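Local coordinates for protein telomerase reverse transcriptase (Candida tropicalis MYA-3404, PDB 6ZD1) that probably elongates telomeres as the reverse transcriptase of telomerase, adding simple repeats to chromosome ends by copying a template in its RNA component, at residues F275-T280 and Y374-E379; V284-Q289 and Y369-Y374; S305-N310 and S608-R613; L597-L602 and F660-G665. All blocks are in the same frame, centred on the assembly; numbering follows the deposited sequence.

Contact 1: residues F275-T280 and Y374-E379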
# COMPACT_ATOMS: atom_id res chain seq x y z
N PHE A 275 -17.15 -11.04 -10.08
CA PHE A 275 -17.90 -12.13 -9.47
C PHE A 275 -16.98 -13.23 -8.98
O PHE A 275 -17.24 -13.86 -7.95
CB PHE A 275 -18.93 -12.69 -10.46
CG PHE A 275 -20.07 -11.75 -10.73
CD1 PHE A 275 -20.80 -11.87 -11.90
CD2 PHE A 275 -20.40 -10.76 -9.83
CE1 PHE A 275 -21.85 -11.02 -12.15
CE2 PHE A 275 -21.45 -9.90 -10.08
CZ PHE A 275 -22.18 -10.03 -11.24
N TYR A 276 -15.88 -13.49 -9.71
CA TYR A 276 -14.91 -14.47 -9.25
C TYR A 276 -14.23 -14.00 -7.96
O TYR A 276 -14.01 -14.80 -7.04
CB TYR A 276 -13.87 -14.73 -10.34
CG TYR A 276 -12.87 -15.82 -10.00
CD1 TYR A 276 -11.55 -15.52 -9.70
CD2 TYR A 276 -13.25 -17.16 -10.00
CE1 TYR A 276 -10.64 -16.51 -9.40
CE2 TYR A 276 -12.35 -18.16 -9.69
CZ TYR A 276 -11.04 -17.83 -9.39
OH TYR A 276 -10.15 -18.83 -9.10
N GLN A 277 -13.92 -12.71 -7.86
CA GLN A 277 -13.30 -12.19 -6.65
C GLN A 277 -14.28 -12.22 -5.48
O GLN A 277 -13.91 -12.61 -4.37
CB GLN A 277 -12.79 -10.77 -6.89
CG GLN A 277 -12.00 -10.17 -5.74
CD GLN A 277 -11.51 -8.76 -6.05
OE1 GLN A 277 -12.08 -8.06 -6.89
NE2 GLN A 277 -10.43 -8.35 -5.39
N LYS A 278 -15.54 -11.86 -5.73
CA LYS A 278 -16.50 -11.75 -4.63
C LYS A 278 -16.91 -13.12 -4.10
O LYS A 278 -16.96 -13.32 -2.88
CB LYS A 278 -17.73 -10.97 -5.09
CG LYS A 278 -18.85 -10.93 -4.04
CD LYS A 278 -20.10 -10.24 -4.57
CE LYS A 278 -19.79 -8.82 -5.02
NZ LYS A 278 -20.98 -8.15 -5.62
N TYR A 279 -17.19 -14.06 -5.00
CA TYR A 279 -17.80 -15.33 -4.62
C TYR A 279 -16.82 -16.50 -4.53
O TYR A 279 -17.15 -17.51 -3.91
CB TYR A 279 -18.91 -15.70 -5.60
CG TYR A 279 -20.06 -14.72 -5.65
CD1 TYR A 279 -20.13 -13.74 -6.64
CD2 TYR A 279 -21.08 -14.77 -4.72
CE1 TYR A 279 -21.18 -12.85 -6.69
CE2 TYR A 279 -22.14 -13.88 -4.76
CZ TYR A 279 -22.18 -12.92 -5.74
OH TYR A 279 -23.23 -12.03 -5.78
N THR A 280 -15.64 -16.41 -5.14
CA THR A 280 -14.69 -17.52 -5.09
C THR A 280 -13.40 -17.17 -4.37
O THR A 280 -13.03 -17.88 -3.42
CB THR A 280 -14.39 -18.01 -6.52
OG1 THR A 280 -15.62 -18.30 -7.20
CG2 THR A 280 -13.53 -19.26 -6.49
N TYR A 374 -18.68 -9.71 0.55
CA TYR A 374 -18.21 -8.34 0.52
C TYR A 374 -18.38 -7.79 -0.88
O TYR A 374 -18.42 -8.53 -1.86
CB TYR A 374 -16.74 -8.23 0.95
CG TYR A 374 -16.48 -8.64 2.38
CD1 TYR A 374 -16.73 -7.77 3.43
CD2 TYR A 374 -15.97 -9.90 2.68
CE1 TYR A 374 -16.49 -8.14 4.74
CE2 TYR A 374 -15.73 -10.28 3.99
CZ TYR A 374 -15.99 -9.39 5.01
OH TYR A 374 -15.76 -9.76 6.32
N GLY A 375 -18.46 -6.48 -0.97
CA GLY A 375 -18.54 -5.83 -2.26
C GLY A 375 -17.17 -5.57 -2.85
O GLY A 375 -16.14 -5.79 -2.22
N THR A 376 -17.18 -5.08 -4.08
CA THR A 376 -15.99 -4.67 -4.80
C THR A 376 -15.96 -3.15 -4.80
O THR A 376 -16.98 -2.49 -4.62
CB THR A 376 -16.00 -5.23 -6.23
OG1 THR A 376 -16.23 -6.64 -6.20
CG2 THR A 376 -14.70 -4.92 -6.96
N LEU A 377 -14.75 -2.58 -4.94
CA LEU A 377 -14.65 -1.13 -5.08
C LEU A 377 -15.51 -0.65 -6.22
O LEU A 377 -16.34 0.26 -6.06
CB LEU A 377 -13.20 -0.68 -5.29
CG LEU A 377 -13.11 0.83 -5.56
CD1 LEU A 377 -13.63 1.60 -4.36
CD2 LEU A 377 -11.72 1.26 -5.93
N ASP A 378 -15.31 -1.27 -7.39
CA ASP A 378 -16.02 -0.91 -8.65
C ASP A 378 -17.51 -1.27 -8.59
O ASP A 378 -18.10 -1.51 -9.66
CB ASP A 378 -15.34 -1.56 -9.87
CG ASP A 378 -13.85 -1.80 -9.67
OD1 ASP A 378 -13.26 -1.11 -8.82
OD2 ASP A 378 -13.31 -2.68 -10.37
N GLU A 379 -18.10 -1.29 -7.39
CA GLU A 379 -19.55 -1.58 -7.25
C GLU A 379 -20.30 -0.25 -7.27
O GLU A 379 -21.04 0.01 -8.24
CB GLU A 379 -19.82 -2.35 -5.96
CG GLU A 379 -21.03 -3.27 -6.04
CD GLU A 379 -20.69 -4.75 -6.01
OE1 GLU A 379 -21.61 -5.56 -5.74
OE2 GLU A 379 -19.52 -5.10 -6.25
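Lys278 reaches from the long helix 263-298 to Glu379 in the loop after strand 368-372, and the two side chains meet at about a right angle. The lysine chain first runs alongside the Tyr374 carbonyl: its CG lies 3.3 Å from Tyr374 O, and CD and CE keep nearly the same spacing. A bend at chi3 (-58°) then directs the ammonium group to the carboxylate, where NZ forms a salt bridge of 2.7 Å with Glu379 OE1 through the syn lone pair. On its other flank, Lys278 CG lies over the centre of the Tyr279 ring, 3.9 Å above the plane. A long aliphatic chain with a charged end suits this buried position, because its methylenes pack between ring and backbone while the charge finds its counterion.

Glu379 is itself positioned by its own loop. Thr376 to Glu379 form a type I beta turn, and the backbone N of Thr376 donates to Glu379 OE2 (3.2 Å) from above the carboxylate plane. One oxygen thus serves the turn and the other the lysine, which limits rotation of the carboxylate and would probably favour its ionised form. One helical position earlier, Gln277 reaches past Thr376, with OE1 4.1 Å from the threonine methyl CG2, a looser contact. Beyond these residues, Gly375 and Leu377 form backbone bonds with Met667 and Gly665, so the loop is bridged to the turn that follows helix 642-664. A lysine-glutamate salt bridge here joins a long helix to a type I beta turn within the reverse transcriptase region of telomerase.

Contact 2: residues V284-Q289 and Y369-Y374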
# COMPACT_ATOMS: atom_id res chain seq x y z
N VAL A 284 -12.20 -18.20 -0.30
CA VAL A 284 -11.01 -19.03 -0.14
C VAL A 284 -10.03 -18.37 0.82
O VAL A 284 -9.49 -19.02 1.73
CB VAL A 284 -10.36 -19.31 -1.51
CG1 VAL A 284 -8.94 -19.84 -1.33
CG2 VAL A 284 -11.19 -20.31 -2.29
N ARG A 285 -9.82 -17.06 0.66
CA ARG A 285 -8.91 -16.36 1.57
C ARG A 285 -9.47 -16.31 2.98
O ARG A 285 -8.72 -16.44 3.96
CB ARG A 285 -8.63 -14.95 1.04
CG ARG A 285 -7.65 -14.18 1.90
CD ARG A 285 -7.02 -13.02 1.14
NE ARG A 285 -8.00 -12.05 0.69
CZ ARG A 285 -7.68 -10.88 0.14
NH1 ARG A 285 -6.41 -10.55 -0.02
NH2 ARG A 285 -8.63 -10.04 -0.26
N GLN A 286 -10.80 -16.17 3.12
CA GLN A 286 -11.39 -16.10 4.45
C GLN A 286 -11.24 -17.42 5.20
O GLN A 286 -10.91 -17.42 6.40
CB GLN A 286 -12.87 -15.73 4.36
CG GLN A 286 -13.16 -14.29 3.97
CD GLN A 286 -14.65 -14.00 3.97
OE1 GLN A 286 -15.31 -14.07 5.00
NE2 GLN A 286 -15.19 -13.68 2.79
N VAL A 287 -11.46 -18.54 4.52
CA VAL A 287 -11.36 -19.84 5.19
C VAL A 287 -9.91 -20.14 5.54
O VAL A 287 -9.61 -20.66 6.62
CB VAL A 287 -11.98 -20.94 4.31
CG1 VAL A 287 -11.87 -22.29 5.00
CG2 VAL A 287 -13.44 -20.61 4.01
N LEU A 288 -8.98 -19.81 4.64
CA LEU A 288 -7.57 -20.00 4.95
C LEU A 288 -7.16 -19.19 6.17
O LEU A 288 -6.42 -19.68 7.03
CB LEU A 288 -6.71 -19.63 3.74
CG LEU A 288 -6.81 -20.53 2.51
CD1 LEU A 288 -5.96 -19.98 1.39
CD2 LEU A 288 -6.39 -21.95 2.85
N GLN A 289 -7.66 -17.95 6.27
CA GLN A 289 -7.32 -17.11 7.41
C GLN A 289 -7.89 -17.67 8.71
O GLN A 289 -7.24 -17.60 9.76
CB GLN A 289 -7.81 -15.68 7.18
CG GLN A 289 -7.24 -14.66 8.16
CD GLN A 289 -5.74 -14.49 8.03
OE1 GLN A 289 -5.25 -13.91 7.06
NE2 GLN A 289 -5.00 -15.00 9.00
N TYR A 369 -17.98 -24.41 4.27
CA TYR A 369 -17.68 -23.36 5.22
C TYR A 369 -18.53 -22.14 4.90
O TYR A 369 -18.78 -21.85 3.73
CB TYR A 369 -16.19 -22.98 5.18
CG TYR A 369 -15.26 -24.16 5.34
CD1 TYR A 369 -14.84 -24.89 4.24
CD2 TYR A 369 -14.81 -24.55 6.60
CE1 TYR A 369 -13.99 -25.97 4.38
CE2 TYR A 369 -13.96 -25.63 6.75
CZ TYR A 369 -13.55 -26.34 5.64
OH TYR A 369 -12.71 -27.41 5.79
N HIS A 370 -18.96 -21.44 5.94
CA HIS A 370 -19.84 -20.29 5.80
C HIS A 370 -19.07 -19.03 6.18
O HIS A 370 -18.68 -18.87 7.35
CB HIS A 370 -21.10 -20.44 6.65
CG HIS A 370 -21.94 -21.62 6.26
ND1 HIS A 370 -22.80 -21.60 5.19
CD2 HIS A 370 -22.05 -22.86 6.81
CE1 HIS A 370 -23.40 -22.77 5.08
NE2 HIS A 370 -22.97 -23.55 6.06
N VAL A 371 -18.86 -18.15 5.21
CA VAL A 371 -18.09 -16.94 5.39
C VAL A 371 -18.91 -15.77 4.87
O VAL A 371 -20.01 -15.94 4.35
CB VAL A 371 -16.72 -17.02 4.68
CG1 VAL A 371 -15.87 -18.12 5.30
CG2 VAL A 371 -16.91 -17.28 3.19
N ARG A 372 -18.36 -14.57 5.00
CA ARG A 372 -19.09 -13.35 4.69
C ARG A 372 -18.94 -12.96 3.23
O ARG A 372 -17.94 -13.29 2.57
CB ARG A 372 -18.62 -12.20 5.58
CG ARG A 372 -18.90 -12.40 7.06
CD ARG A 372 -18.12 -11.39 7.90
NE ARG A 372 -18.27 -10.03 7.41
CZ ARG A 372 -19.21 -9.18 7.82
NH1 ARG A 372 -20.09 -9.56 8.73
NH2 ARG A 372 -19.27 -7.96 7.31
N GLU A 373 -19.94 -12.26 2.72
CA GLU A 373 -19.86 -11.64 1.40
C GLU A 373 -19.40 -10.19 1.56
O GLU A 373 -19.67 -9.54 2.57
CB GLU A 373 -21.22 -11.68 0.69
CG GLU A 373 -21.23 -11.05 -0.70
CD GLU A 373 -22.63 -10.85 -1.25
OE1 GLU A 373 -23.10 -11.70 -2.03
OE2 GLU A 373 -23.26 -9.82 -0.90
N TYR A 374 -18.68 -9.71 0.55
CA TYR A 374 -18.21 -8.34 0.52
C TYR A 374 -18.38 -7.79 -0.88
O TYR A 374 -18.42 -8.53 -1.86
CB TYR A 374 -16.74 -8.23 0.95
CG TYR A 374 -16.48 -8.64 2.38
CD1 TYR A 374 -16.73 -7.77 3.43
CD2 TYR A 374 -15.97 -9.90 2.68
CE1 TYR A 374 -16.49 -8.14 4.74
CE2 TYR A 374 -15.73 -10.28 3.99
CZ TYR A 374 -15.99 -9.39 5.01
OH TYR A 374 -15.76 -9.76 6.32
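Gln286, on helix 263-298, bonds to Arg372 on the edge of a two-stranded antiparallel sheet, a helix-on-sheet packing unit in which the axes of helix segment 284-289 and strand segment 369-372 approach to 8.6 Å, at 111° between their directions. The side-chain amide stands in for a neighbouring strand: OE1 accepts from Arg372 N at 3.1 Å, while NE2 donates to Arg372 O at 2.8 Å, almost straight at 175° and close to the amide's own plane. Two bonds to one residue fix the rotation of the amide, and glutamine suits the place because it offers donor and acceptor side by side on an extended chain. NE2 also bonds Ser282 OG, and it lies at the edge of the Tyr374 ring, 3.6 Å from CE2. The hydroxyl of that tyrosine accepts from Arg372 NE at 2.7 Å, tying strand end to loop.

The apolar half is carried by Val287, whose two methyls divide the work. CG1, anti to the backbone N (chi1 179°), sits over the centre of the Tyr369 ring in a CH-pi contact, 3.9 Å from the centroid. CG2 turns to Val371 CG1 at 3.7 Å. Strand 423-427 pairs along the other edge, and its Ile426 also touches Val287. The two-stranded sheet, by its place in the sequence, is consistent with the insertion in the fingers domain of telomerases, and helix 263-298 packs against it.

Contact 3: residues S305-N310 and S608-R613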
# COMPACT_ATOMS: atom_id res chain seq x y z
N SER A 305 4.55 -17.62 15.30
CA SER A 305 4.28 -16.85 14.10
C SER A 305 3.45 -15.62 14.46
O SER A 305 2.30 -15.75 14.89
CB SER A 305 3.57 -17.71 13.05
OG SER A 305 4.39 -18.78 12.63
N VAL A 306 4.04 -14.44 14.28
CA VAL A 306 3.46 -13.18 14.73
C VAL A 306 2.98 -12.38 13.52
O VAL A 306 3.64 -12.38 12.47
CB VAL A 306 4.48 -12.39 15.57
CG1 VAL A 306 4.18 -10.91 15.53
CG2 VAL A 306 4.48 -12.89 17.01
N ASN A 307 1.85 -11.70 13.68
CA ASN A 307 1.18 -11.08 12.54
C ASN A 307 1.54 -9.61 12.33
O ASN A 307 1.19 -9.07 11.28
CB ASN A 307 -0.34 -11.21 12.71
CG ASN A 307 -0.80 -12.65 12.70
OD1 ASN A 307 -0.19 -13.51 12.06
ND2 ASN A 307 -1.89 -12.93 13.41
N SER A 308 2.23 -8.96 13.26
CA SER A 308 2.50 -7.53 13.11
C SER A 308 3.72 -7.14 13.93
O SER A 308 4.20 -7.91 14.77
CB SER A 308 1.28 -6.70 13.51
OG SER A 308 0.97 -6.86 14.88
N THR A 309 4.21 -5.93 13.69
CA THR A 309 5.40 -5.45 14.39
C THR A 309 5.12 -5.19 15.86
O THR A 309 5.89 -5.59 16.74
CB THR A 309 5.94 -4.18 13.72
OG1 THR A 309 6.66 -4.55 12.53
CG2 THR A 309 6.88 -3.44 14.66
N ASN A 310 4.01 -4.50 16.16
CA ASN A 310 3.68 -4.24 17.56
C ASN A 310 3.52 -5.54 18.34
O ASN A 310 3.81 -5.58 19.54
CB ASN A 310 2.40 -3.40 17.67
CG ASN A 310 2.55 -2.03 17.04
OD1 ASN A 310 3.50 -1.78 16.29
ND2 ASN A 310 1.61 -1.15 17.33
N SER A 608 -1.13 -8.76 6.62
CA SER A 608 -2.31 -9.08 7.41
C SER A 608 -3.06 -7.80 7.77
O SER A 608 -2.54 -6.69 7.65
CB SER A 608 -1.91 -9.83 8.69
OG SER A 608 -1.15 -8.99 9.55
N LEU A 609 -4.32 -7.98 8.19
CA LEU A 609 -5.12 -6.83 8.59
C LEU A 609 -4.53 -6.12 9.80
O LEU A 609 -4.56 -4.89 9.88
CB LEU A 609 -6.56 -7.27 8.89
CG LEU A 609 -7.53 -7.20 7.72
CD1 LEU A 609 -8.96 -7.34 8.21
CD2 LEU A 609 -7.34 -5.91 6.94
N GLU A 610 -3.97 -6.88 10.75
CA GLU A 610 -3.34 -6.25 11.91
C GLU A 610 -2.16 -5.40 11.49
O GLU A 610 -1.90 -4.35 12.10
CB GLU A 610 -2.88 -7.31 12.92
CG GLU A 610 -3.97 -8.24 13.42
CD GLU A 610 -4.07 -9.52 12.60
OE1 GLU A 610 -5.07 -10.25 12.75
OE2 GLU A 610 -3.14 -9.80 11.81
N THR A 611 -1.44 -5.82 10.44
CA THR A 611 -0.35 -5.00 9.91
C THR A 611 -0.89 -3.79 9.17
O THR A 611 -0.37 -2.68 9.33
CB THR A 611 0.53 -5.85 9.00
OG1 THR A 611 1.23 -6.83 9.78
CG2 THR A 611 1.55 -4.97 8.27
N ILE A 612 -1.94 -3.97 8.36
CA ILE A 612 -2.56 -2.83 7.70
C ILE A 612 -3.06 -1.84 8.73
O ILE A 612 -2.82 -0.63 8.63
CB ILE A 612 -3.70 -3.29 6.77
CG1 ILE A 612 -3.14 -4.03 5.56
CG2 ILE A 612 -4.52 -2.09 6.32
CD1 ILE A 612 -4.22 -4.56 4.65
N ARG A 613 -3.73 -2.34 9.77
CA ARG A 613 -4.30 -1.46 10.78
C ARG A 613 -3.21 -0.69 11.51
O ARG A 613 -3.27 0.55 11.60
CB ARG A 613 -5.14 -2.29 11.75
CG ARG A 613 -5.47 -1.59 13.05
CD ARG A 613 -4.77 -2.27 14.20
NE ARG A 613 -5.28 -1.81 15.49
CZ ARG A 613 -5.00 -2.39 16.65
NH1 ARG A 613 -4.20 -3.45 16.68
NH2 ARG A 613 -5.51 -1.90 17.77
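Asn307 O is the focus of a contact between two helix N-termini, for Ser308 is the N-cap of helix 309-326 and Ser608 that of helix 609-637. The tight part gathers at this carbonyl. Thr611 OG1 donates to Asn307 O at 2.7 Å, in the carbonyl plane, and the threonine can do so because its hydroxyl lies anti to its own carbonyl carbon (chi1 -68°), facing the loop. Ser608 OG also comes to 2.9 Å from Asn307 O. The same serine oxygen accepts a weak capping bond from Thr611 N, so a small hydroxyl residue suits a place where it must serve its own helix and face the loop. A carbonyl oxygen near the start of a helix would probably be favoured by the partial positive charge there. Ser308 completes this side: its CB packs 3.7 Å from Thr611 OG1, while its hydroxyl bonds Glu614, which also takes Asn310 N and so links one helix start to the other helix.

The looser side is made by Glu610, at the margin of a surface contact. Its chain bends at chi2 and crosses the Asn307 side chain obliquely, with carboxylate and amide planes only 19° apart, yet the two groups meet by packing. Glu610 OE2 also lies 3.1 Å from Ser608 OG, within its own segment. ND2 of Asn307 stays 3.7 Å from Glu610 OE2, and OD1 has a weak bond to Arg296. The nearest touch between these two residues is made by a methylene: Asn307 CB lies 3.3 Å from Glu610 OE2.

Contact 4: residues L597-L602 and F660-G665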
# COMPACT_ATOMS: atom_id res chain seq x y z
N LEU A 597 0.91 7.60 3.25
CA LEU A 597 -0.07 6.52 3.15
C LEU A 597 0.11 5.82 1.81
O LEU A 597 -0.66 6.01 0.86
CB LEU A 597 -1.48 7.06 3.33
CG LEU A 597 -2.58 6.00 3.40
CD1 LEU A 597 -2.53 5.25 4.73
CD2 LEU A 597 -3.95 6.62 3.17
N SER A 598 1.14 4.99 1.73
CA SER A 598 1.48 4.31 0.49
C SER A 598 0.58 3.10 0.26
O SER A 598 -0.03 2.55 1.18
CB SER A 598 2.94 3.88 0.51
OG SER A 598 3.79 4.98 0.80
N GLU A 599 0.52 2.68 -1.01
CA GLU A 599 -0.39 1.60 -1.39
C GLU A 599 0.01 0.26 -0.77
O GLU A 599 -0.86 -0.53 -0.40
CB GLU A 599 -0.43 1.46 -2.91
CG GLU A 599 -1.06 2.64 -3.63
CD GLU A 599 -1.05 2.48 -5.15
OE1 GLU A 599 -0.63 1.41 -5.64
OE2 GLU A 599 -1.46 3.44 -5.85
N PHE A 600 1.31 0.00 -0.61
CA PHE A 600 1.75 -1.31 -0.14
C PHE A 600 1.36 -1.56 1.31
O PHE A 600 1.30 -2.73 1.72
CB PHE A 600 3.27 -1.46 -0.29
CG PHE A 600 4.04 -0.31 0.26
CD1 PHE A 600 4.10 -0.10 1.63
CD2 PHE A 600 4.69 0.57 -0.57
CE1 PHE A 600 4.79 0.96 2.15
CE2 PHE A 600 5.39 1.63 -0.06
CZ PHE A 600 5.42 1.83 1.31
N LEU A 601 1.11 -0.52 2.09
CA LEU A 601 0.69 -0.69 3.47
C LEU A 601 -0.81 -0.82 3.61
O LEU A 601 -1.31 -0.98 4.73
CB LEU A 601 1.21 0.46 4.33
CG LEU A 601 2.68 0.26 4.70
CD1 LEU A 601 3.12 1.23 5.79
CD2 LEU A 601 2.97 -1.19 5.10
N LEU A 602 -1.54 -0.76 2.50
CA LEU A 602 -2.94 -1.15 2.46
C LEU A 602 -3.15 -2.42 1.66
O LEU A 602 -4.29 -2.87 1.51
CB LEU A 602 -3.78 -0.01 1.88
CG LEU A 602 -3.50 1.36 2.49
CD1 LEU A 602 -4.31 2.45 1.80
CD2 LEU A 602 -3.79 1.34 3.98
N PHE A 660 -7.67 2.18 0.59
CA PHE A 660 -7.64 0.77 0.95
C PHE A 660 -8.50 -0.06 0.01
O PHE A 660 -8.11 -1.17 -0.39
CB PHE A 660 -8.11 0.58 2.39
CG PHE A 660 -8.25 -0.87 2.80
CD1 PHE A 660 -9.47 -1.52 2.71
CD2 PHE A 660 -7.15 -1.58 3.26
CE1 PHE A 660 -9.59 -2.85 3.08
CE2 PHE A 660 -7.27 -2.91 3.64
CZ PHE A 660 -8.49 -3.55 3.54
N ALA A 661 -9.69 0.43 -0.33
CA ALA A 661 -10.54 -0.27 -1.29
C ALA A 661 -9.93 -0.23 -2.69
O ALA A 661 -10.04 -1.21 -3.45
CB ALA A 661 -11.94 0.33 -1.29
N ARG A 662 -9.29 0.88 -3.05
CA ARG A 662 -8.63 0.98 -4.35
C ARG A 662 -7.54 -0.07 -4.49
O ARG A 662 -7.47 -0.79 -5.49
CB ARG A 662 -8.05 2.38 -4.53
CG ARG A 662 -8.56 3.16 -5.74
CD ARG A 662 -8.12 4.62 -5.65
NE ARG A 662 -6.67 4.73 -5.46
CZ ARG A 662 -6.07 5.74 -4.84
NH1 ARG A 662 -6.79 6.74 -4.32
NH2 ARG A 662 -4.75 5.76 -4.72
N VAL A 663 -6.68 -0.19 -3.48
CA VAL A 663 -5.53 -1.09 -3.57
C VAL A 663 -5.99 -2.54 -3.65
O VAL A 663 -5.62 -3.27 -4.58
CB VAL A 663 -4.57 -0.85 -2.39
CG1 VAL A 663 -3.54 -1.97 -2.31
CG2 VAL A 663 -3.89 0.49 -2.54
N ASN A 664 -6.81 -2.97 -2.70
CA ASN A 664 -7.21 -4.37 -2.64
C ASN A 664 -8.40 -4.71 -3.52
O ASN A 664 -8.67 -5.89 -3.74
CB ASN A 664 -7.51 -4.76 -1.20
CG ASN A 664 -6.41 -4.34 -0.26
OD1 ASN A 664 -5.31 -4.88 -0.30
ND2 ASN A 664 -6.70 -3.36 0.59
N GLY A 665 -9.11 -3.71 -4.04
CA GLY A 665 -10.24 -3.95 -4.90
C GLY A 665 -11.46 -4.54 -4.23
O GLY A 665 -12.53 -4.56 -4.85
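Leu602 and Asn664 join an interhelical loop to the end of helix 642-664 in the helical C-terminal region, probably the thumb of telomerase. The polar link is one hydrogen bond: Asn664 ND2 donates to Leu602 O at 2.6 Å, almost in line with the carbonyl bond. OD1 of the same amide also comes to 2.9 Å from Leu602 O, two acceptors side by side, so the exact placing of the amide is less certain. ND2 makes a second, weak bond to Phe660 O, whereas OD1 accepts from Phe604 N. Asparagine suits a helix end here, its short amide serving helix and loop at once.

Apolar packing does the rest. Leu602 lies against the helix, with CB 4.0 Å from Phe660 CD2 and CD1 3.6 Å from Phe660 N. Val663 spreads its methyls, CG1 against Glu599 O and CG2 against Glu599 CB, both at 3.6 Å; a beta-branched residue can fill both places.

Charge plays a lesser role. Glu599 OE2 lies 4.2 Å from Arg662 NH2, beyond a salt bridge, and Glu658 is the arginine's closer partner.

A last contact is amide on ring: Asn664 ND2 lies 3.1 Å above the plane of the Phe660 ring, nearer its margin than its centre.

How the contacts relate
The four contacts form a chain of neighbours. Contacts 1 and 2 share Tyr374 and helix 263-298, their centres 13 Å apart. Contact 1 then meets contact 4, about 16 Å away between centres, where Leu377 N and Gly665 O, 3.0 Å apart, probably hydrogen-bond. Contact 4 in turn touches contact 3, 15 Å away between centres, through apolar packing, Ile612 CD1 lying 3.6 Å from Phe660 CE2. Contacts 2 and 3 do not touch, their nearest atoms about 6 Å apart. Contact 3, and the touch between contacts 1 and 4, join the reverse transcriptase region to the C-terminal helices. None of the four includes a residue identified as catalytic or metal-binding; they are structural packing in the apo enzyme.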